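Local structure of alpha-fucosidase GH29 (Fusarium graminearum, 4PSR) at residues E65-I79 / K83-V95. The protein probably hydrolyses the alpha-1,6-linked L-fucose joined to the reducing-end N-acetylglucosamine of glycoprotein glycans, as a family 29 glycoside hydrolase. Sequence-based numbering, arbitrary orientation.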
loop_
_atom_site.group_PDB
_atom_site.type_symbol
_atom_site.label_atom_id
_atom_site.label_comp_id
_atom_site.label_asym_id
_atom_site.label_seq_id
_atom_site.Cartn_x
_atom_site.Cartn_y
_atom_site.Cartn_z
ATOM N N GLU A 65 19.295 -26.764 -16.976
ATOM C CA GLU A 65 18.815 -28.140 -16.945
ATOM C C GLU A 65 17.458 -28.376 -17.618
ATOM O O GLU A 65 17.195 -29.451 -18.154
ATOM C CB GLU A 65 18.769 -28.648 -15.502
ATOM C CG GLU A 65 20.161 -28.757 -14.873
ATOM C CD GLU A 65 21.091 -29.639 -15.683
ATOM O OE1 GLU A 65 20.780 -30.849 -15.786
ATOM O OE2 GLU A 65 22.095 -29.108 -16.221
ATOM N N THR A 66 16.581 -27.372 -17.555
ATOM C CA THR A 66 15.194 -27.522 -18.001
ATOM C C THR A 66 14.987 -27.106 -19.468
ATOM O O THR A 66 14.245 -27.769 -20.202
ATOM C CB THR A 66 14.291 -26.661 -17.097
ATOM O OG1 THR A 66 14.530 -27.042 -15.736
ATOM C CG2 THR A 66 12.800 -26.820 -17.438
ATOM N N TYR A 67 15.652 -26.028 -19.868
ATOM C CA TYR A 67 15.465 -25.410 -21.185
ATOM C C TYR A 67 16.720 -25.476 -22.042
ATOM O O TYR A 67 16.695 -25.995 -23.168
ATOM C CB TYR A 67 15.028 -23.953 -21.013
ATOM C CG TYR A 67 13.797 -23.817 -20.169
ATOM C CD1 TYR A 67 12.545 -24.196 -20.649
ATOM C CD2 TYR A 67 13.875 -23.346 -18.855
ATOM C CE1 TYR A 67 11.393 -24.090 -19.850
ATOM C CE2 TYR A 67 12.745 -23.254 -18.063
ATOM C CZ TYR A 67 11.504 -23.624 -18.556
ATOM O OH TYR A 67 10.401 -23.510 -17.744
ATOM N N GLY A 68 17.813 -24.946 -21.518
ATOM C CA GLY A 68 19.081 -24.928 -22.219
ATOM C C GLY A 68 19.893 -23.794 -21.647
ATOM O O GLY A 68 19.385 -23.003 -20.866
ATOM N N PRO A 69 21.167 -23.689 -22.018
ATOM C CA PRO A 69 21.926 -22.533 -21.535
ATOM C C PRO A 69 21.235 -21.212 -21.899
ATOM O O PRO A 69 20.711 -21.107 -23.004
ATOM C CB PRO A 69 23.287 -22.676 -22.238
ATOM C CG PRO A 69 23.071 -23.648 -23.333
ATOM C CD PRO A 69 21.934 -24.523 -22.956
ATOM N N PRO A 70 21.228 -20.227 -20.982
ATOM C CA PRO A 70 20.436 -19.027 -21.280
ATOM C C PRO A 70 20.955 -18.235 -22.471
ATOM O O PRO A 70 20.248 -17.426 -23.071
ATOM C CB PRO A 70 20.536 -18.202 -19.998
ATOM C CG PRO A 70 21.643 -18.793 -19.207
ATOM C CD PRO A 70 21.708 -20.242 -19.593
ATOM N N GLU A 71 22.228 -18.454 -22.828
ATOM C CA GLU A 71 22.795 -17.813 -24.015
ATOM C C GLU A 71 22.208 -18.339 -25.342
ATOM O O GLU A 71 22.275 -17.650 -26.375
ATOM C CB GLU A 71 24.324 -17.972 -24.016
ATOM C CG GLU A 71 25.045 -17.315 -22.815
ATOM C CD GLU A 71 25.002 -18.139 -21.520
ATOM O OE1 GLU A 71 24.545 -19.296 -21.537
ATOM O OE2 GLU A 71 25.459 -17.623 -20.480
ATOM N N GLU A 72 21.656 -19.549 -25.311
ATOM C CA GLU A 72 20.950 -20.143 -26.450
ATOM C C GLU A 72 19.416 -20.065 -26.287
ATOM O O GLU A 72 18.708 -19.801 -27.254
ATOM C CB GLU A 72 21.369 -21.611 -26.631
ATOM C CG GLU A 72 22.892 -21.823 -26.808
ATOM C CD GLU A 72 23.283 -23.295 -26.886
ATOM O OE1 GLU A 72 24.464 -23.582 -27.178
ATOM O OE2 GLU A 72 22.416 -24.163 -26.646
ATOM N N TRP A 73 18.924 -20.300 -25.072
ATOM C CA TRP A 73 17.482 -20.329 -24.769
ATOM C C TRP A 73 17.224 -19.111 -23.886
ATOM O O TRP A 73 17.158 -19.209 -22.657
ATOM C CB TRP A 73 17.131 -21.621 -24.044
ATOM C CG TRP A 73 15.734 -22.170 -24.245
ATOM C CD1 TRP A 73 15.413 -23.270 -24.967
ATOM C CD2 TRP A 73 14.489 -21.670 -23.704
ATOM N NE1 TRP A 73 14.066 -23.513 -24.906
ATOM C CE2 TRP A 73 13.474 -22.541 -24.133
ATOM C CE3 TRP A 73 14.141 -20.583 -22.881
ATOM C CZ2 TRP A 73 12.132 -22.360 -23.794
ATOM C CZ3 TRP A 73 12.789 -20.410 -22.540
ATOM C CH2 TRP A 73 11.813 -21.300 -22.989
ATOM N N GLY A 74 17.137 -17.946 -24.517
ATOM C CA GLY A 74 17.002 -16.705 -23.794
ATOM C C GLY A 74 15.586 -16.447 -23.296
ATOM O O GLY A 74 14.621 -17.155 -23.646
ATOM N N TYR A 75 15.456 -15.409 -22.477
ATOM C CA TYR A 75 14.160 -15.087 -21.881
ATOM C C TYR A 75 13.080 -14.859 -22.945
ATOM O O TYR A 75 11.915 -15.226 -22.759
ATOM C CB TYR A 75 14.271 -13.862 -20.964
ATOM C CG TYR A 75 12.931 -13.512 -20.349
ATOM C CD1 TYR A 75 12.314 -14.393 -19.480
ATOM C CD2 TYR A 75 12.268 -12.348 -20.673
ATOM C CE1 TYR A 75 11.072 -14.126 -18.959
ATOM C CE2 TYR A 75 11.024 -12.058 -20.126
ATOM C CZ TYR A 75 10.440 -12.954 -19.285
ATOM O OH TYR A 75 9.205 -12.748 -18.692
ATOM N N GLU A 76 13.473 -14.296 -24.074
ATOM C CA GLU A 76 12.523 -14.018 -25.137
ATOM C C GLU A 76 11.798 -15.281 -25.615
ATOM O O GLU A 76 10.672 -15.202 -26.127
ATOM C CB GLU A 76 13.203 -13.297 -26.308
ATOM C CG GLU A 76 14.253 -14.101 -27.076
ATOM C CD GLU A 76 15.662 -14.107 -26.471
ATOM O OE1 GLU A 76 15.894 -13.672 -25.324
ATOM O OE2 GLU A 76 16.585 -14.595 -27.189
ATOM N N ASN A 77 12.402 -16.460 -25.440
ATOM C CA ASN A 77 11.717 -17.703 -25.812
ATOM C C ASN A 77 10.427 -17.970 -25.008
ATOM O O ASN A 77 9.538 -18.691 -25.486
ATOM C CB ASN A 77 12.634 -18.922 -25.645
ATOM C CG ASN A 77 13.668 -19.067 -26.746
ATOM O OD1 ASN A 77 13.803 -18.228 -27.642
ATOM N ND2 ASN A 77 14.431 -20.155 -26.668
ATOM N N PHE A 78 10.332 -17.489 -23.761
ATOM C CA PHE A 78 9.085 -17.660 -23.009
ATOM C C PHE A 78 7.926 -16.890 -23.662
ATOM O O PHE A 78 6.763 -17.301 -23.557
ATOM C CB PHE A 78 9.238 -17.214 -21.553
ATOM C CG PHE A 78 10.110 -18.114 -20.704
ATOM C CD1 PHE A 78 9.710 -19.383 -20.342
ATOM C CD2 PHE A 78 11.319 -17.648 -20.236
ATOM C CE1 PHE A 78 10.529 -20.178 -19.525
ATOM C CE2 PHE A 78 12.115 -18.426 -19.419
ATOM C CZ PHE A 78 11.726 -19.683 -19.078
ATOM N N ILE A 79 8.250 -15.791 -24.325
ATOM C CA ILE A 79 7.266 -14.935 -24.983
ATOM C C ILE A 79 6.956 -15.453 -26.389
ATOM O O ILE A 79 5.782 -15.579 -26.768
ATOM C CB ILE A 79 7.790 -13.481 -25.049
ATOM C CG1 ILE A 79 7.888 -12.922 -23.616
ATOM C CG2 ILE A 79 6.895 -12.601 -25.954
ATOM C CD1 ILE A 79 8.733 -11.695 -23.473
ATOM N N LYS A 83 10.752 -25.110 -27.528
ATOM C CA LYS A 83 10.727 -26.398 -26.850
ATOM C C LYS A 83 11.725 -26.447 -25.709
ATOM O O LYS A 83 12.831 -25.930 -25.830
ATOM C CB LYS A 83 11.009 -27.514 -27.853
ATOM C CG LYS A 83 9.880 -27.663 -28.866
ATOM C CD LYS A 83 10.116 -28.806 -29.841
ATOM C CE LYS A 83 8.932 -28.963 -30.784
ATOM N NZ LYS A 83 9.181 -29.965 -31.855
ATOM N N ASP A 84 11.346 -27.089 -24.616
ATOM C CA ASP A 84 12.276 -27.331 -23.525
ATOM C C ASP A 84 13.165 -28.548 -23.848
ATOM O O ASP A 84 13.081 -29.100 -24.947
ATOM C CB ASP A 84 11.535 -27.449 -22.172
ATOM C CG ASP A 84 10.661 -28.683 -22.049
ATOM O OD1 ASP A 84 10.829 -29.636 -22.841
ATOM O OD2 ASP A 84 9.796 -28.703 -21.137
ATOM N N LYS A 85 14.030 -28.941 -22.911
ATOM C CA LYS A 85 15.019 -29.996 -23.184
ATOM C C LYS A 85 14.375 -31.367 -23.391
ATOM O O LYS A 85 14.975 -32.250 -24.002
ATOM C CB LYS A 85 16.069 -30.057 -22.070
ATOM C CG LYS A 85 17.316 -29.237 -22.348
ATOM C CD LYS A 85 18.297 -29.258 -21.164
ATOM C CE LYS A 85 19.725 -29.546 -21.596
ATOM N NZ LYS A 85 20.750 -28.791 -20.801
ATOM N N LYS A 86 13.157 -31.544 -22.895
ATOM C CA LYS A 86 12.394 -32.774 -23.098
ATOM C C LYS A 86 11.393 -32.701 -24.258
ATOM O O LYS A 86 10.552 -33.592 -24.418
ATOM C CB LYS A 86 11.698 -33.144 -21.804
ATOM C CG LYS A 86 12.682 -33.716 -20.793
ATOM C CD LYS A 86 12.126 -33.726 -19.386
ATOM C CE LYS A 86 12.897 -34.711 -18.499
ATOM N NZ LYS A 86 14.368 -34.647 -18.724
ATOM N N GLY A 87 11.486 -31.630 -25.042
ATOM C CA GLY A 87 10.725 -31.499 -26.275
ATOM C C GLY A 87 9.312 -30.959 -26.100
ATOM O O GLY A 87 8.526 -30.975 -27.049
ATOM N N ASN A 88 8.989 -30.460 -24.911
ATOM C CA ASN A 88 7.686 -29.847 -24.647
ATOM C C ASN A 88 7.675 -28.386 -25.068
ATOM O O ASN A 88 8.591 -27.661 -24.756
ATOM C CB ASN A 88 7.379 -29.882 -23.150
ATOM C CG ASN A 88 7.486 -31.266 -22.562
ATOM O OD1 ASN A 88 8.382 -31.548 -21.757
ATOM N ND2 ASN A 88 6.570 -32.138 -22.947
ATOM N N PHE A 89 6.629 -27.957 -25.761
ATOM C CA PHE A 89 6.513 -26.560 -26.168
ATOM C C PHE A 89 6.152 -25.685 -24.960
ATOM O O PHE A 89 5.194 -25.990 -24.237
ATOM C CB PHE A 89 5.460 -26.411 -27.258
ATOM C CG PHE A 89 5.336 -25.017 -27.775
ATOM C CD1 PHE A 89 6.221 -24.513 -28.693
ATOM C CD2 PHE A 89 4.312 -24.209 -27.308
ATOM C CE1 PHE A 89 6.071 -23.205 -29.145
ATOM C CE2 PHE A 89 4.164 -22.926 -27.755
ATOM C CZ PHE A 89 5.022 -22.434 -28.662
ATOM N N VAL A 90 6.944 -24.643 -24.738
ATOM C CA VAL A 90 6.806 -23.733 -23.608
ATOM C C VAL A 90 6.517 -22.340 -24.118
ATOM O O VAL A 90 7.219 -21.821 -24.981
ATOM C CB VAL A 90 8.092 -23.738 -22.745
ATOM C CG1 VAL A 90 8.042 -22.656 -21.662
ATOM C CG2 VAL A 90 8.309 -25.113 -22.124
ATOM N N GLN A 91 5.467 -21.709 -23.582
ATOM C CA GLN A 91 5.140 -20.322 -23.936
ATOM C C GLN A 91 4.150 -19.741 -22.946
ATOM O O GLN A 91 3.248 -20.430 -22.488
ATOM C CB GLN A 91 4.553 -20.245 -25.359
ATOM C CG GLN A 91 4.490 -18.846 -25.923
ATOM C CD GLN A 91 3.972 -18.783 -27.340
ATOM O OE1 GLN A 91 3.281 -19.711 -27.791
ATOM N NE2 GLN A 91 4.285 -17.706 -28.043
ATOM N N PHE A 92 4.289 -18.464 -22.657
ATOM C CA PHE A 92 3.224 -17.734 -21.962
ATOM C C PHE A 92 2.063 -17.607 -22.962
ATOM O O PHE A 92 2.145 -16.838 -23.940
ATOM C CB PHE A 92 3.694 -16.340 -21.509
ATOM C CG PHE A 92 2.618 -15.562 -20.806
ATOM C CD1 PHE A 92 2.141 -15.988 -19.585
ATOM C CD2 PHE A 92 2.091 -14.412 -21.369
ATOM C CE1 PHE A 92 1.114 -15.279 -18.922
ATOM C CE2 PHE A 92 1.084 -13.708 -20.718
ATOM C CZ PHE A 92 0.606 -14.145 -19.497
ATOM N N LYS A 93 1.004 -18.361 -22.728
ATOM C CA LYS A 93 -0.100 -18.477 -23.694
ATOM C C LYS A 93 -1.380 -18.914 -22.993
ATOM O O LYS A 93 -1.895 -20.015 -23.218
ATOM C CB LYS A 93 0.281 -19.444 -24.823
ATOM C CG LYS A 93 -0.682 -19.424 -26.005
ATOM C CD LYS A 93 -0.118 -20.214 -27.169
ATOM C CE LYS A 93 -1.120 -20.350 -28.290
ATOM N NZ LYS A 93 -0.537 -21.114 -29.437
ATOM N N PRO A 94 -1.910 -18.061 -22.102
ATOM C CA PRO A 94 -3.171 -18.407 -21.449
ATOM C C PRO A 94 -4.269 -18.498 -22.497
ATOM O O PRO A 94 -4.300 -17.727 -23.441
ATOM C CB PRO A 94 -3.425 -17.224 -20.500
ATOM C CG PRO A 94 -2.597 -16.083 -21.066
ATOM C CD PRO A 94 -1.386 -16.765 -21.644
ATOM N N VAL A 95 -5.140 -19.476 -22.305
ATOM C CA VAL A 95 -6.273 -19.721 -23.203
ATOM C C VAL A 95 -7.580 -19.514 -22.434
ATOM O O VAL A 95 -7.781 -20.088 -21.382
ATOM C CB VAL A 95 -6.187 -21.153 -23.714
ATOM C CG1 VAL A 95 -7.392 -21.488 -24.611
ATOM C CG2 VAL A 95 -4.901 -21.329 -24.478
HETATM O O HOH W 1 15.429 -31.315 -18.751
HETATM O O HOH W 2 15.399 -27.017 -25.282
HETATM O O HOH W 3 3.745 -14.652 -24.777
#
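V90 meets the edges of Y67 and W73 together with the F78 ring, a cluster that joins the hairpin to the preceding loop and helix. V90 CG2 lies near the Y67 ring plane, 4.0 Å from Y67 CE1, and the two side chains cross at about a right angle. V90 CG1, anti to its own nitrogen (chi1 172°), reaches F78 CD1 at 3.9 Å, the two side chains running alongside each other. The three aromatic side chains pile up in turn: Y67 CB lies over the centre of the W73 indole, and W73 CZ3 over the centre of the F78 ring.

The indole N-H is used in the plane of the ring. W73 NE1 donates to K83 O at 2.9 Å; the acceptor is 9° out of the indole plane, whereas NE1 stands above the K83 carbonyl plane. A water donating to both Y67 O and K83 O adds a bridge. At the hairpin turn, K85 N donates to T66 O (3.0 Å), while the K85 chain, bent at chi3 and chi4, lays CD against E65 O and carries its ammonium to T64 O.

Beyond V90, F92 N donates to F78 O (2.9 Å), and the extended Q91 side chain brings NE2 to I79 O at 2.9 Å, nearly straight at 175°. Both acceptors lie on helix 76-80. Strands 82-83 and 89-90 form an antiparallel beta-hairpin, with the type I turn D84-G87 in its loop, which packs on the loop and helix before it; both belong to the long connection between the first (29-33) and second (119-125) strands of the GH29 TIM barrel.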